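Local coordinates for protein membrane-anchored mycosin mycp1 (Mycobacterium thermoresistibile, PDB 4HVL) that is a subtilisin-like serine protease, a mycosin anchored in the mycobacterial membrane, that forms an essential component of the type VII (ESX-1) secretion system, at residues F40-P44 / T116-I120. Sequence-based numbering, arbitrary orientation.
Sequences FADRP and TDGFI
An Asx turn at Asp-117, in the loop between helix 102-110 and strand 127-132 of the subtilisin fold, presents Gly-118 to the loop 40-44 that curls around it just before helix 45-50. The one hydrogen bond between segments 40-44 and 116-120 runs from Gly-118 N to Phe-40 O, 2.7 Å long and nearly straight (163° at the hydrogen). Next to it, Asp-117 CB lies 3.4 Å from the same Phe-40 O, and the CB atoms of Phe-40 and Asp-117 are 4.0 Å apart. The Phe-40 ring itself leads away, to Val-34, Thr-287 and strand 295-300. Gly-118 fills the bend of the other loop: its CA comes within 3.7 Å of Ala-41 O and 3.9 Å of Asp-42 O, so the chain turns close about the glycine. With chi1 at 66°, Asp-117 CG sits between the backbone N and the carbonyl carbon, which brings OD1 to Phe-119 N; it accepts on its anti lone pair and closes the turn. OD2 forms a salt bridge with Arg-78, so both oxygens are engaged. Further along the 40-44 segment, Pro-44 CD packs 3.7 Å from Gly-118 O. The proline ring crosses the Phe-119 side chain at about a right angle, its CG meeting the edge of the aromatic ring at CD2, 4.0 Å away.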
loop_
_atom_site.group_PDB
_atom_site.type_symbol
_atom_site.label_atom_id
_atom_site.label_comp_id
_atom_site.label_asym_id
_atom_site.label_seq_id
_atom_site.Cartn_x
_atom_site.Cartn_y
_atom_site.Cartn_z
ATOM N N PHE A 40 18.704 -2.159 17.649
ATOM C CA PHE A 40 17.613 -2.938 17.058
ATOM C C PHE A 40 17.297 -4.237 17.804
ATOM O O PHE A 40 16.474 -5.036 17.356
ATOM C CB PHE A 40 17.929 -3.219 15.588
ATOM C CG PHE A 40 18.037 -1.972 14.751
ATOM C CD1 PHE A 40 16.902 -1.317 14.340
ATOM C CD2 PHE A 40 19.281 -1.457 14.386
ATOM C CE1 PHE A 40 16.981 -0.177 13.544
ATOM C CE2 PHE A 40 19.376 -0.314 13.606
ATOM C CZ PHE A 40 18.222 0.326 13.179
ATOM N N ALA A 41 17.936 -4.440 18.948
ATOM C CA ALA A 41 17.613 -5.580 19.800
ATOM C C ALA A 41 16.160 -5.512 20.301
ATOM O O ALA A 41 15.506 -6.533 20.455
ATOM C CB ALA A 41 18.582 -5.664 20.965
ATOM N N ASP A 42 15.663 -4.307 20.541
ATOM C CA ASP A 42 14.288 -4.118 21.007
ATOM C C ASP A 42 13.310 -4.228 19.852
ATOM O O ASP A 42 13.671 -4.036 18.688
ATOM C CB ASP A 42 14.124 -2.747 21.677
ATOM C CG ASP A 42 14.889 -2.645 22.979
ATOM O OD1 ASP A 42 14.735 -3.567 23.824
ATOM O OD2 ASP A 42 15.642 -1.655 23.159
ATOM N N ARG A 43 12.072 -4.563 20.186
ATOM C CA ARG A 43 11.013 -4.654 19.201
ATOM C C ARG A 43 10.625 -3.256 18.739
ATOM O O ARG A 43 10.574 -2.365 19.556
ATOM C CB ARG A 43 9.816 -5.379 19.806
ATOM C CG ARG A 43 10.085 -6.859 20.016
ATOM C CD ARG A 43 8.904 -7.563 20.667
ATOM N NE ARG A 43 9.284 -8.905 21.120
ATOM C CZ ARG A 43 8.637 -9.620 22.040
ATOM N NH1 ARG A 43 7.539 -9.154 22.632
ATOM N NH2 ARG A 43 9.093 -10.824 22.369
ATOM N N PRO A 44 10.391 -3.050 17.420
ATOM C CA PRO A 44 9.893 -1.737 16.965
ATOM C C PRO A 44 8.550 -1.401 17.619
ATOM O O PRO A 44 7.806 -2.319 18.009
ATOM C CB PRO A 44 9.721 -1.913 15.457
ATOM C CG PRO A 44 10.432 -3.170 15.100
ATOM C CD PRO A 44 10.507 -4.019 16.317
ATOM N N THR A 116 19.712 -11.788 15.967
ATOM C CA THR A 116 20.496 -10.614 16.273
ATOM C C THR A 116 19.697 -9.323 16.353
ATOM O O THR A 116 20.280 -8.301 16.649
ATOM C CB THR A 116 21.578 -10.389 15.196
ATOM O OG1 THR A 116 20.963 -10.428 13.906
ATOM C CG2 THR A 116 22.678 -11.453 15.294
ATOM N N ASP A 117 18.406 -9.329 16.031
ATOM C CA ASP A 117 17.588 -8.128 16.221
ATOM C C ASP A 117 16.150 -8.484 16.571
ATOM O O ASP A 117 15.770 -9.653 16.525
ATOM C CB ASP A 117 17.673 -7.153 15.015
ATOM C CG ASP A 117 17.071 -7.715 13.717
ATOM O OD1 ASP A 117 15.845 -7.991 13.643
ATOM O OD2 ASP A 117 17.840 -7.869 12.738
ATOM N N GLY A 118 15.359 -7.467 16.919
ATOM C CA GLY A 118 13.968 -7.667 17.333
ATOM C C GLY A 118 12.942 -7.488 16.228
ATOM O O GLY A 118 11.749 -7.471 16.502
ATOM N N PHE A 119 13.386 -7.365 14.982
ATOM C CA PHE A 119 12.459 -7.152 13.878
ATOM C C PHE A 119 11.918 -8.427 13.249
ATOM O O PHE A 119 12.669 -9.365 12.967
ATOM C CB PHE A 119 13.102 -6.357 12.762
ATOM C CG PHE A 119 12.159 -6.096 11.648
ATOM C CD1 PHE A 119 12.048 -7.004 10.582
ATOM C CD2 PHE A 119 11.303 -5.006 11.689
ATOM C CE1 PHE A 119 11.123 -6.790 9.583
ATOM C CE2 PHE A 119 10.399 -4.791 10.665
ATOM C CZ PHE A 119 10.315 -5.680 9.620
ATOM N N ILE A 120 10.621 -8.436 12.976
ATOM C CA ILE A 120 10.019 -9.515 12.184
ATOM C C ILE A 120 8.833 -8.957 11.444
ATOM O O ILE A 120 8.193 -8.024 11.927
ATOM C CB ILE A 120 9.584 -10.729 13.047
ATOM C CG1 ILE A 120 9.358 -11.963 12.150
ATOM C CG2 ILE A 120 8.364 -10.390 13.912
ATOM C CD1 ILE A 120 9.314 -13.270 12.906
#